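Long-range contact in pyrophosphate phosphohydrolase (Thermus thermophilus, PDB 2PRD), which probably catalyses the magnesium-dependent hydrolysis of inorganic pyrophosphate to two phosphate ions, working as a homohexamer: residues V16-K29 with L45-P59. Sequence-based numbering, arbitrary orientation.
Sequences VHMVIEVPRGSGNK and LPGAQFYPGDYGFIP. With SO4 (sulfate ion), chain B.
V19 and F57 form an antiparallel hydrogen-bonded pair, V19 N reaching F57 O at 2.9 Å. Y55 O accepts from both E21 N and V22 N, each in the carbonyl plane, and V22 O takes Y55 N. E21 and V22 thus face Y55, a classic beta bulge in strand 16-22 where it pairs with 54-57 in the beta-barrel core of the pyrophosphatase fold. Past the strands, the type II turn P23-S26 is tied on by G25 N to Y51 O and Y51 N to S26 O, and L45 N closes on G27 O. R24 N meets D54 OD2 (3.0 Å) from above the carboxylate plane; D54 also binds S75 and L79.

V19 CB sits over one face of the F57 ring, 3.9 Å from its centroid, a CH-pi contact. In V22, chi1 of -169° sets CG1 opposite the backbone N and turns it onto Y51 CD1 (3.5 Å), with CB over one face of that ring.

E21 OE2, accepting from Y32 N, lies at the F57 ring edge, near its plane.

K29, a predicted substrate ligand like Y55, bonds weakly through NZ to sulfate O3 (3.2 Å); R43, Y139 and K140 also hold the ion. Y55 OH hydrogen-bonds to D70, a predicted magnesium ligand.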
loop_
_atom_site.group_PDB
_atom_site.type_symbol
_atom_site.label_atom_id
_atom_site.label_comp_id
_atom_site.label_asym_id
_atom_site.label_seq_id
_atom_site.Cartn_x
_atom_site.Cartn_y
_atom_site.Cartn_z
ATOM N N VAL A 16 -7.082 26.561 -11.671
ATOM C CA VAL A 16 -7.907 26.835 -10.499
ATOM C C VAL A 16 -7.487 26.058 -9.264
ATOM O O VAL A 16 -6.773 25.060 -9.364
ATOM C CB VAL A 16 -9.379 26.532 -10.817
ATOM C CG1 VAL A 16 -9.985 27.374 -11.961
ATOM C CG2 VAL A 16 -9.581 25.079 -11.159
ATOM N N HIS A 17 -7.930 26.500 -8.110
ATOM C CA HIS A 17 -7.723 25.812 -6.848
ATOM C C HIS A 17 -8.812 24.724 -6.784
ATOM O O HIS A 17 -9.902 24.984 -7.302
ATOM C CB HIS A 17 -7.906 26.684 -5.633
ATOM C CG HIS A 17 -6.706 27.502 -5.257
ATOM N ND1 HIS A 17 -6.833 28.733 -4.655
ATOM C CD2 HIS A 17 -5.402 27.296 -5.458
ATOM C CE1 HIS A 17 -5.615 29.216 -4.417
ATOM N NE2 HIS A 17 -4.729 28.356 -4.889
ATOM N N MET A 18 -8.501 23.572 -6.228
ATOM C CA MET A 18 -9.453 22.487 -6.032
ATOM C C MET A 18 -9.207 21.882 -4.636
ATOM O O MET A 18 -8.038 21.748 -4.260
ATOM C CB MET A 18 -9.412 21.380 -7.096
ATOM C CG MET A 18 -10.374 21.611 -8.247
ATOM S SD MET A 18 -10.604 20.207 -9.327
ATOM C CE MET A 18 -10.841 18.933 -8.074
ATOM N N VAL A 19 -10.273 21.622 -3.914
ATOM C CA VAL A 19 -10.183 20.945 -2.600
ATOM C C VAL A 19 -10.490 19.471 -2.925
ATOM O O VAL A 19 -11.541 19.143 -3.476
ATOM C CB VAL A 19 -11.184 21.499 -1.599
ATOM C CG1 VAL A 19 -10.980 20.828 -0.233
ATOM C CG2 VAL A 19 -10.863 22.983 -1.407
ATOM N N ILE A 20 -9.517 18.613 -2.619
ATOM C CA ILE A 20 -9.644 17.190 -2.897
ATOM C C ILE A 20 -10.488 16.593 -1.773
ATOM O O ILE A 20 -10.287 16.929 -0.619
ATOM C CB ILE A 20 -8.307 16.428 -2.919
ATOM C CG1 ILE A 20 -7.432 16.887 -4.086
ATOM C CG2 ILE A 20 -8.592 14.935 -3.039
ATOM C CD1 ILE A 20 -8.252 17.263 -5.322
ATOM N N GLU A 21 -11.472 15.794 -2.202
ATOM C CA GLU A 21 -12.350 15.110 -1.265
ATOM C C GLU A 21 -12.038 13.613 -1.291
ATOM O O GLU A 21 -11.888 13.029 -0.209
ATOM C CB GLU A 21 -13.818 15.322 -1.535
ATOM C CG GLU A 21 -14.166 16.770 -1.062
ATOM C CD GLU A 21 -15.553 17.100 -1.580
ATOM O OE1 GLU A 21 -15.862 16.679 -2.713
ATOM O OE2 GLU A 21 -16.275 17.736 -0.796
ATOM N N VAL A 22 -11.957 13.095 -2.522
ATOM C CA VAL A 22 -11.669 11.634 -2.629
ATOM C C VAL A 22 -10.439 11.337 -3.401
ATOM O O VAL A 22 -10.381 11.705 -4.579
ATOM C CB VAL A 22 -12.882 10.990 -3.389
ATOM C CG1 VAL A 22 -12.851 9.446 -3.337
ATOM C CG2 VAL A 22 -14.246 11.408 -2.884
ATOM N N PRO A 23 -9.417 10.706 -2.780
ATOM C CA PRO A 23 -8.235 10.301 -3.527
ATOM C C PRO A 23 -8.550 9.271 -4.630
ATOM O O PRO A 23 -9.469 8.416 -4.623
ATOM C CB PRO A 23 -7.383 9.616 -2.453
ATOM C CG PRO A 23 -7.852 10.183 -1.163
ATOM C CD PRO A 23 -9.367 10.312 -1.361
ATOM N N ARG A 24 -7.718 9.343 -5.693
ATOM C CA ARG A 24 -7.848 8.377 -6.775
ATOM C C ARG A 24 -7.575 6.996 -6.193
ATOM O O ARG A 24 -6.659 6.862 -5.364
ATOM C CB ARG A 24 -6.798 8.688 -7.860
ATOM C CG ARG A 24 -6.652 7.453 -8.773
ATOM C CD ARG A 24 -6.162 7.833 -10.141
ATOM N NE ARG A 24 -4.833 8.369 -10.089
ATOM C CZ ARG A 24 -3.739 7.666 -9.792
ATOM N NH1 ARG A 24 -3.784 6.378 -9.529
ATOM N NH2 ARG A 24 -2.593 8.315 -9.787
ATOM N N GLY A 25 -8.348 5.973 -6.583
ATOM C CA GLY A 25 -8.039 4.648 -6.023
ATOM C C GLY A 25 -8.764 4.385 -4.738
ATOM O O GLY A 25 -8.621 3.273 -4.205
ATOM N N SER A 26 -9.559 5.337 -4.292
ATOM C CA SER A 26 -10.327 5.151 -3.062
ATOM C C SER A 26 -11.774 4.821 -3.285
ATOM O O SER A 26 -12.447 5.263 -4.246
ATOM C CB SER A 26 -10.161 6.469 -2.243
ATOM O OG SER A 26 -10.962 6.313 -1.068
ATOM N N GLY A 27 -12.294 3.987 -2.394
ATOM C CA GLY A 27 -13.682 3.531 -2.363
ATOM C C GLY A 27 -14.424 4.190 -1.209
ATOM O O GLY A 27 -15.622 3.948 -0.993
ATOM N N ASN A 28 -13.723 5.033 -0.468
ATOM C CA ASN A 28 -14.250 5.796 0.675
ATOM C C ASN A 28 -14.668 7.165 0.149
ATOM O O ASN A 28 -13.862 8.029 -0.207
ATOM C CB ASN A 28 -13.291 5.894 1.842
ATOM C CG ASN A 28 -13.273 4.734 2.791
ATOM O OD1 ASN A 28 -14.194 3.935 2.952
ATOM N ND2 ASN A 28 -12.201 4.666 3.586
ATOM N N LYS A 29 -15.996 7.346 0.007
ATOM C CA LYS A 29 -16.497 8.606 -0.546
ATOM C C LYS A 29 -16.613 9.679 0.524
ATOM O O LYS A 29 -17.664 9.745 1.129
ATOM C CB LYS A 29 -17.866 8.344 -1.183
ATOM C CG LYS A 29 -18.222 9.154 -2.391
ATOM C CD LYS A 29 -18.546 10.605 -2.081
ATOM C CE LYS A 29 -19.102 11.314 -3.326
ATOM N NZ LYS A 29 -19.047 12.809 -3.138
ATOM N N LEU A 45 -18.510 3.212 -1.324
ATOM C CA LEU A 45 -19.127 2.743 -2.588
ATOM C C LEU A 45 -19.480 1.263 -2.401
ATOM O O LEU A 45 -18.628 0.526 -1.918
ATOM C CB LEU A 45 -18.150 2.944 -3.729
ATOM C CG LEU A 45 -17.611 4.299 -4.100
ATOM C CD1 LEU A 45 -16.648 4.141 -5.293
ATOM C CD2 LEU A 45 -18.732 5.283 -4.468
ATOM N N PRO A 46 -20.699 0.886 -2.819
ATOM C CA PRO A 46 -21.156 -0.471 -2.644
ATOM C C PRO A 46 -20.563 -1.523 -3.566
ATOM O O PRO A 46 -20.643 -2.710 -3.213
ATOM C CB PRO A 46 -22.664 -0.330 -2.713
ATOM C CG PRO A 46 -22.877 0.861 -3.643
ATOM C CD PRO A 46 -21.727 1.798 -3.358
ATOM N N GLY A 47 -19.986 -1.105 -4.686
ATOM C CA GLY A 47 -19.428 -2.059 -5.640
ATOM C C GLY A 47 -17.938 -2.148 -5.538
ATOM O O GLY A 47 -17.391 -1.298 -4.835
ATOM N N ALA A 48 -17.351 -3.147 -6.220
ATOM C CA ALA A 48 -15.863 -3.235 -6.080
ATOM C C ALA A 48 -15.245 -2.248 -7.034
ATOM O O ALA A 48 -14.702 -2.637 -8.088
ATOM C CB ALA A 48 -15.545 -4.706 -6.435
ATOM N N GLN A 49 -15.340 -0.962 -6.707
ATOM C CA GLN A 49 -14.837 0.149 -7.460
ATOM C C GLN A 49 -14.106 1.180 -6.637
ATOM O O GLN A 49 -14.144 1.197 -5.405
ATOM C CB GLN A 49 -16.040 0.948 -8.126
ATOM C CG GLN A 49 -16.885 -0.047 -8.907
ATOM C CD GLN A 49 -18.163 0.546 -9.451
ATOM O OE1 GLN A 49 -18.198 1.043 -10.577
ATOM N NE2 GLN A 49 -19.217 0.466 -8.652
ATOM N N PHE A 50 -13.463 2.070 -7.396
ATOM C CA PHE A 50 -12.674 3.189 -6.845
ATOM C C PHE A 50 -12.721 4.362 -7.810
ATOM O O PHE A 50 -12.935 4.128 -8.997
ATOM C CB PHE A 50 -11.240 2.716 -6.546
ATOM C CG PHE A 50 -10.492 2.187 -7.723
ATOM C CD1 PHE A 50 -10.001 3.073 -8.673
ATOM C CD2 PHE A 50 -10.283 0.828 -7.874
ATOM C CE1 PHE A 50 -9.291 2.610 -9.754
ATOM C CE2 PHE A 50 -9.573 0.365 -8.961
ATOM C CZ PHE A 50 -9.123 1.240 -9.923
ATOM N N TYR A 51 -12.538 5.577 -7.288
ATOM C CA TYR A 51 -12.554 6.774 -8.136
ATOM C C TYR A 51 -11.411 6.682 -9.112
ATOM O O TYR A 51 -10.271 6.411 -8.689
ATOM C CB TYR A 51 -12.432 8.038 -7.248
ATOM C CG TYR A 51 -13.826 8.472 -6.829
ATOM C CD1 TYR A 51 -14.536 7.790 -5.855
ATOM C CD2 TYR A 51 -14.431 9.547 -7.458
ATOM C CE1 TYR A 51 -15.827 8.158 -5.533
ATOM C CE2 TYR A 51 -15.747 9.913 -7.176
ATOM C CZ TYR A 51 -16.422 9.206 -6.205
ATOM O OH TYR A 51 -17.678 9.589 -5.841
ATOM N N PRO A 52 -11.694 6.913 -10.380
ATOM C CA PRO A 52 -10.693 6.859 -11.443
ATOM C C PRO A 52 -9.733 8.015 -11.413
ATOM O O PRO A 52 -8.699 8.044 -12.124
ATOM C CB PRO A 52 -11.586 6.648 -12.671
ATOM C CG PRO A 52 -12.709 7.638 -12.332
ATOM C CD PRO A 52 -13.043 7.230 -10.900
ATOM N N GLY A 53 -9.946 9.016 -10.571
ATOM C CA GLY A 53 -8.998 10.163 -10.464
ATOM C C GLY A 53 -9.381 10.819 -9.158
ATOM O O GLY A 53 -10.428 10.349 -8.655
ATOM N N ASP A 54 -8.662 11.804 -8.695
ATOM C CA ASP A 54 -8.966 12.507 -7.449
ATOM C C ASP A 54 -10.156 13.437 -7.617
ATOM O O ASP A 54 -10.194 14.197 -8.581
ATOM C CB ASP A 54 -7.727 13.292 -6.874
ATOM C CG ASP A 54 -6.486 12.493 -6.795
ATOM O OD1 ASP A 54 -5.719 12.433 -7.773
ATOM O OD2 ASP A 54 -6.191 11.920 -5.703
ATOM N N TYR A 55 -11.129 13.333 -6.723
ATOM C CA TYR A 55 -12.348 14.116 -6.807
ATOM C C TYR A 55 -12.497 15.230 -5.784
ATOM O O TYR A 55 -12.292 15.036 -4.595
ATOM C CB TYR A 55 -13.531 13.116 -6.742
ATOM C CG TYR A 55 -14.901 13.748 -6.898
ATOM C CD1 TYR A 55 -15.391 14.017 -8.175
ATOM C CD2 TYR A 55 -15.718 14.046 -5.822
ATOM C CE1 TYR A 55 -16.662 14.581 -8.368
ATOM C CE2 TYR A 55 -16.978 14.574 -5.994
ATOM C CZ TYR A 55 -17.425 14.844 -7.262
ATOM O OH TYR A 55 -18.676 15.403 -7.468
ATOM N N GLY A 56 -12.971 16.424 -6.253
ATOM C CA GLY A 56 -13.082 17.478 -5.185
ATOM C C GLY A 56 -13.940 18.570 -5.825
ATOM O O GLY A 56 -14.566 18.238 -6.816
ATOM N N PHE A 57 -13.847 19.741 -5.263
ATOM C CA PHE A 57 -14.656 20.860 -5.768
ATOM C C PHE A 57 -13.845 22.100 -5.955
ATOM O O PHE A 57 -12.780 22.162 -5.314
ATOM C CB PHE A 57 -15.802 21.088 -4.738
ATOM C CG PHE A 57 -15.391 21.639 -3.403
ATOM C CD1 PHE A 57 -15.149 22.991 -3.193
ATOM C CD2 PHE A 57 -15.263 20.804 -2.300
ATOM C CE1 PHE A 57 -14.754 23.483 -1.980
ATOM C CE2 PHE A 57 -14.861 21.281 -1.067
ATOM C CZ PHE A 57 -14.626 22.630 -0.887
ATOM N N ILE A 58 -14.336 23.067 -6.754
ATOM C CA ILE A 58 -13.593 24.351 -6.902
ATOM C C ILE A 58 -14.089 25.334 -5.873
ATOM O O ILE A 58 -15.294 25.611 -5.912
ATOM C CB ILE A 58 -13.717 24.893 -8.347
ATOM C CG1 ILE A 58 -13.221 23.851 -9.365
ATOM C CG2 ILE A 58 -12.848 26.164 -8.427
ATOM C CD1 ILE A 58 -13.167 24.336 -10.816
ATOM N N PRO A 59 -13.309 25.828 -4.919
ATOM C CA PRO A 59 -13.792 26.759 -3.913
ATOM C C PRO A 59 -14.256 28.081 -4.520
ATOM O O PRO A 59 -13.694 28.518 -5.546
ATOM C CB PRO A 59 -12.620 26.866 -2.946
ATOM C CG PRO A 59 -11.416 26.548 -3.800
ATOM C CD PRO A 59 -11.880 25.505 -4.765
HETATM S S SO4 B . -22.066 11.686 -5.536
HETATM O O1 SO4 B . -23.443 11.948 -6.071
HETATM O O2 SO4 B . -21.581 10.373 -6.095
HETATM O O3 SO4 B . -21.041 12.758 -5.663
HETATM O O4 SO4 B . -22.275 11.502 -4.036
#